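Local coordinates for protein beta-fructofuranosidase (Bifidobacterium adolescentis, PDB 6NOB) that probably hydrolyses terminal beta-fructofuranosides such as sucrose, as a retaining glycoside hydrolase of family 32, at residues 550-555 against 581-586; 593-596 against 601-604. All coordinates share one frame; numbering follows the deposited sequence.

Interaction 1. Residues 550-555 against 581-586; sequences LLLQRT and RQVEVF
Leu552 turns its CG anti to the backbone N (chi1 -171°), and that swings its CD2 methyl across the gap toward Val583. There it meets both valine methyls: Leu552 CD2 is 3.6 Å from Val583 CG1 and 3.9 Å from Val583 CG2. The two side chains come tip to tip from strands whose backbones stay well apart, with 9.2 Å between Leu552 CA and Val583 CA. That spacing is far too wide for paired strands. Strand 547-555 belongs to one sheet and strand 582-588 to another, and the two sheets stack as the layers of the C-terminal beta-sandwich that family 32 enzymes carry beside their propeller. Leu552 also packs on Leu561 of its own sheet, and Val583 reaches across to Met534 of the same sheet as Leu552.

Two residues further along, Arg554 reaches over in the same direction, bent at chi3 (63°), while Arg581 starts away from strand 547-555 and folds back through a bend at chi2. The side chains cross at about a right angle, with guanidinium planes 89° apart, and Arg554 NH1 lies 3.6 Å from Arg581 NH2. Asp529 serves both arginines: its OD1 makes a salt bridge with Arg581 NH2 and a long, weak ion pair with Arg554 NH1. Arg554 is also held by carbonyls, through NE to Ala530 O and NH1 to Val580 O.

The contact thus passes from an apolar pair to a charged one, of which Arg554 is buried and Arg581 partly exposed; the shared carboxylate probably offsets the nearness of two positive groups, and the carbonyls fix how Arg554 is turned.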
loop_
_atom_site.group_PDB
_atom_site.type_symbol
_atom_site.label_atom_id
_atom_site.label_comp_id
_atom_site.label_asym_id
_atom_site.label_seq_id
_atom_site.Cartn_x
_atom_site.Cartn_y
_atom_site.Cartn_z
ATOM N N LEU A 550 16.166 -15.167 -9.448
ATOM C CA LEU A 550 16.180 -14.203 -8.355
ATOM C C LEU A 550 17.276 -14.593 -7.372
ATOM O O LEU A 550 17.242 -15.690 -6.804
ATOM C CB LEU A 550 14.821 -14.150 -7.655
ATOM C CG LEU A 550 14.715 -13.233 -6.434
ATOM C CD1 LEU A 550 14.957 -11.792 -6.841
ATOM C CD2 LEU A 550 13.358 -13.387 -5.759
ATOM N N LEU A 551 18.237 -13.695 -7.167
ATOM C CA LEU A 551 19.388 -13.972 -6.322
ATOM C C LEU A 551 19.576 -12.878 -5.285
ATOM O O LEU A 551 19.250 -11.711 -5.518
ATOM C CB LEU A 551 20.685 -14.080 -7.135
ATOM C CG LEU A 551 20.651 -14.751 -8.503
ATOM C CD1 LEU A 551 21.972 -14.521 -9.218
ATOM C CD2 LEU A 551 20.375 -16.232 -8.352
ATOM N N LEU A 552 20.107 -13.275 -4.133
ATOM C CA LEU A 552 20.848 -12.377 -3.261
ATOM C C LEU A 552 22.321 -12.729 -3.406
ATOM O O LEU A 552 22.711 -13.879 -3.180
ATOM C CB LEU A 552 20.409 -12.495 -1.803
ATOM C CG LEU A 552 21.016 -11.406 -0.914
ATOM C CD1 LEU A 552 20.323 -10.064 -1.137
ATOM C CD2 LEU A 552 20.988 -11.802 0.553
ATOM N N GLN A 553 23.132 -11.754 -3.801
ATOM C CA GLN A 553 24.525 -12.019 -4.129
ATOM C C GLN A 553 25.409 -10.950 -3.512
ATOM O O GLN A 553 25.100 -9.758 -3.598
ATOM C CB GLN A 553 24.727 -12.065 -5.647
ATOM C CG GLN A 553 26.165 -12.243 -6.077
ATOM C CD GLN A 553 26.280 -12.619 -7.539
ATOM O OE1 GLN A 553 27.132 -13.421 -7.918
ATOM N NE2 GLN A 553 25.418 -12.042 -8.370
ATOM N N ARG A 554 26.500 -11.380 -2.887
ATOM C CA ARG A 554 27.497 -10.475 -2.337
ATOM C C ARG A 554 28.789 -10.622 -3.123
ATOM O O ARG A 554 29.257 -11.742 -3.354
ATOM C CB ARG A 554 27.750 -10.749 -0.853
ATOM C CG ARG A 554 28.771 -9.803 -0.240
ATOM C CD ARG A 554 28.768 -9.880 1.274
ATOM N NE ARG A 554 29.148 -11.205 1.749
ATOM C CZ ARG A 554 29.040 -11.602 3.011
ATOM N NH1 ARG A 554 28.561 -10.774 3.930
ATOM N NH2 ARG A 554 29.409 -12.829 3.352
ATOM N N THR A 555 29.359 -9.491 -3.531
ATOM C CA THR A 555 30.586 -9.480 -4.317
ATOM C C THR A 555 31.435 -8.305 -3.863
ATOM O O THR A 555 31.007 -7.152 -3.976
ATOM C CB THR A 555 30.280 -9.381 -5.814
ATOM O OG1 THR A 555 29.459 -10.488 -6.205
ATOM C CG2 THR A 555 31.569 -9.406 -6.618
ATOM N N ARG A 581 25.655 -10.247 7.967
ATOM C CA ARG A 581 25.937 -11.515 8.629
ATOM C C ARG A 581 24.675 -12.353 8.785
ATOM O O ARG A 581 24.746 -13.586 8.823
ATOM C CB ARG A 581 26.587 -11.276 9.993
ATOM C CG ARG A 581 27.950 -10.614 9.920
ATOM C CD ARG A 581 28.956 -11.488 9.190
ATOM N NE ARG A 581 30.261 -10.839 9.103
ATOM C CZ ARG A 581 30.626 -10.021 8.122
ATOM N NH1 ARG A 581 31.833 -9.471 8.128
ATOM N NH2 ARG A 581 29.788 -9.752 7.131
ATOM N N GLN A 582 23.520 -11.703 8.883
ATOM C CA GLN A 582 22.239 -12.394 8.953
ATOM C C GLN A 582 21.405 -12.033 7.734
ATOM O O GLN A 582 21.229 -10.850 7.424
ATOM C CB GLN A 582 21.474 -12.043 10.231
ATOM C CG GLN A 582 20.183 -12.835 10.386
ATOM C CD GLN A 582 19.465 -12.556 11.691
ATOM O OE1 GLN A 582 19.744 -11.569 12.374
ATOM N NE2 GLN A 582 18.529 -13.428 12.044
ATOM N N VAL A 583 20.895 -13.052 7.049
ATOM C CA VAL A 583 19.991 -12.882 5.919
ATOM C C VAL A 583 18.691 -13.601 6.251
ATOM O O VAL A 583 18.687 -14.821 6.463
ATOM C CB VAL A 583 20.593 -13.421 4.612
ATOM C CG1 VAL A 583 19.574 -13.320 3.489
ATOM C CG2 VAL A 583 21.862 -12.661 4.258
ATOM N N GLU A 584 17.596 -12.849 6.306
ATOM C CA GLU A 584 16.271 -13.398 6.555
ATOM C C GLU A 584 15.413 -13.172 5.318
ATOM O O GLU A 584 15.276 -12.036 4.855
ATOM C CB GLU A 584 15.634 -12.753 7.790
ATOM C CG GLU A 584 14.480 -13.546 8.364
ATOM C CD GLU A 584 13.989 -13.013 9.698
ATOM O OE1 GLU A 584 13.654 -11.813 9.785
ATOM O OE2 GLU A 584 13.936 -13.800 10.665
ATOM N N VAL A 585 14.844 -14.252 4.783
ATOM C CA VAL A 585 14.158 -14.223 3.495
ATOM C C VAL A 585 12.735 -14.736 3.661
ATOM O O VAL A 585 12.521 -15.820 4.216
ATOM C CB VAL A 585 14.898 -15.064 2.437
ATOM C CG1 VAL A 585 14.182 -14.982 1.099
ATOM C CG2 VAL A 585 16.342 -14.607 2.308
ATOM N N PHE A 586 11.768 -13.959 3.176
ATOM C CA PHE A 586 10.390 -14.404 2.987
ATOM C C PHE A 586 10.115 -14.401 1.487
ATOM O O PHE A 586 10.083 -13.333 0.865
ATOM C CB PHE A 586 9.388 -13.495 3.700
ATOM C CG PHE A 586 9.487 -13.502 5.202
ATOM C CD1 PHE A 586 10.450 -12.750 5.855
ATOM C CD2 PHE A 586 8.584 -14.226 5.962
ATOM C CE1 PHE A 586 10.528 -12.741 7.236
ATOM C CE2 PHE A 586 8.657 -14.224 7.345
ATOM C CZ PHE A 586 9.632 -13.478 7.982
#

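Interaction 2. Residues 593-596 against 601-604; sequences EVFL and TAGS
The Phe595 ring approaches Ala602 obliquely, and its CD2 and CE2 carbons are the ones that meet the methyl, with Phe595 CD2 3.6 Å and Phe595 CE2 3.7 Å from Ala602 CB. Phe586 and Pro489 also touch this phenylalanine. The other flat group on the same face of the sheet is the Glu593 carboxylate. Its stem does the touching within the hairpin, Glu593 CG resting 3.7 Å from Ser604 CB, while the oxygens point beyond it: OE1 forms a salt bridge with Arg476, and OE2 takes hydrogen bonds from His121 NE2 and Leu474 N. Arg476 NH2 also bonds Ser604 OG, which has a second partner in Asp430.

Between the strands the pairing is antiparallel. Val594 and Gly603 form a hydrogen-bonded pair with both links made: Val594 N to Gly603 O is short, 2.6 Å, and bent, with 149° at the hydrogen, and Gly603 N to Val594 O is 2.8 Å. Val594 O also receives a CA-H...O contact from Ala602 CA at 3.2 Å. Leu596 N to Thr601 O, 3.0 Å, is nearly straight at 173°.

On the opposite face Leu596 and Thr601 lie side by side, pointing the same way. Leu596 CG is anti to the carbonyl carbon (chi1 -53°), bringing CD1 to 3.7 Å from Thr601 CG2. Thr601 OG1 bonds Ser575 O.

These strands, 591-596 and 601-606, form a beta hairpin at one border of the six-stranded sandwich sheet. Its Glu593, Phe595, Ala602 and Ser604 face packs against strands 448-454, 468-481 and 484-489 of the propeller domain, joining the two domains, and strand 582-588 continues the sheet beyond strand 591-596.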
loop_
_atom_site.group_PDB
_atom_site.type_symbol
_atom_site.label_atom_id
_atom_site.label_comp_id
_atom_site.label_asym_id
_atom_site.label_seq_id
_atom_site.Cartn_x
_atom_site.Cartn_y
_atom_site.Cartn_z
ATOM N N GLU A 593 10.743 -10.704 0.183
ATOM C CA GLU A 593 11.055 -9.657 1.151
ATOM C C GLU A 593 12.242 -10.133 1.974
ATOM O O GLU A 593 12.180 -11.200 2.593
ATOM C CB GLU A 593 9.855 -9.337 2.051
ATOM C CG GLU A 593 8.600 -8.933 1.286
ATOM C CD GLU A 593 7.522 -8.357 2.179
ATOM O OE1 GLU A 593 7.745 -7.271 2.751
ATOM O OE2 GLU A 593 6.450 -8.988 2.304
ATOM N N VAL A 594 13.318 -9.351 1.970
ATOM C CA VAL A 594 14.590 -9.747 2.563
ATOM C C VAL A 594 14.955 -8.748 3.652
ATOM O O VAL A 594 14.853 -7.533 3.447
ATOM C CB VAL A 594 15.701 -9.827 1.500
ATOM C CG1 VAL A 594 17.032 -10.173 2.143
ATOM C CG2 VAL A 594 15.334 -10.840 0.424
ATOM N N PHE A 595 15.390 -9.260 4.801
ATOM C CA PHE A 595 15.814 -8.438 5.926
ATOM C C PHE A 595 17.223 -8.843 6.331
ATOM O O PHE A 595 17.492 -10.026 6.564
ATOM C CB PHE A 595 14.833 -8.577 7.095
ATOM C CG PHE A 595 13.430 -8.192 6.733
ATOM C CD1 PHE A 595 12.551 -9.129 6.211
ATOM C CD2 PHE A 595 13.000 -6.882 6.876
ATOM C CE1 PHE A 595 11.267 -8.770 5.856
ATOM C CE2 PHE A 595 11.716 -6.517 6.524
ATOM C CZ PHE A 595 10.847 -7.463 6.015
ATOM N N LEU A 596 18.121 -7.865 6.401
ATOM C CA LEU A 596 19.529 -8.106 6.678
ATOM C C LEU A 596 19.903 -7.553 8.046
ATOM O O LEU A 596 19.427 -6.484 8.445
ATOM C CB LEU A 596 20.413 -7.471 5.601
ATOM C CG LEU A 596 20.076 -7.847 4.157
ATOM C CD1 LEU A 596 21.097 -7.258 3.200
ATOM C CD2 LEU A 596 20.012 -9.355 4.004
ATOM N N THR A 601 18.721 -3.207 7.105
ATOM C CA THR A 601 18.169 -2.818 5.820
ATOM C C THR A 601 17.184 -3.891 5.376
ATOM O O THR A 601 17.311 -5.063 5.745
ATOM C CB THR A 601 19.272 -2.611 4.769
ATOM O OG1 THR A 601 18.705 -2.047 3.580
ATOM C CG2 THR A 601 19.946 -3.928 4.432
ATOM N N ALA A 602 16.183 -3.474 4.610
ATOM C CA ALA A 602 15.170 -4.373 4.077
ATOM C C ALA A 602 15.081 -4.188 2.570
ATOM O O ALA A 602 15.215 -3.069 2.069
ATOM C CB ALA A 602 13.803 -4.117 4.716
ATOM N N GLY A 603 14.859 -5.289 1.851
ATOM C CA GLY A 603 14.746 -5.239 0.404
ATOM C C GLY A 603 13.718 -6.207 -0.144
ATOM O O GLY A 603 13.695 -7.378 0.250
ATOM N N SER A 604 12.873 -5.737 -1.060
ATOM C CA SER A 604 11.742 -6.534 -1.517
ATOM C C SER A 604 11.331 -6.091 -2.915
ATOM O O SER A 604 11.610 -4.966 -3.338
ATOM C CB SER A 604 10.560 -6.416 -0.550
ATOM O OG SER A 604 10.145 -5.071 -0.415
#

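How the interactions relate
Both contacts are largely buried, but they hold the sandwich in different ways. Interaction 1 spans its two sheets through side chains alone, with methyls at one end and a pair of arginines at the other; interaction 2 binds neighbouring strands of one sheet through backbone hydrogen bonds. They share that sheet. Strand 582-588 pairs with strand 591-596, Phe595 N lying 2.8 Å from Glu584 O and Glu593 N 2.8 Å from Phe586 O, both probable hydrogen bonds. On the inner side Val583 CG2 packs on Leu596 CD2, 3.8 Å away, so the apolar part of interaction 1 runs on into the hairpin, whose other face, mixing Glu593 and Ser604 with Phe595 and Ala602, meets the propeller.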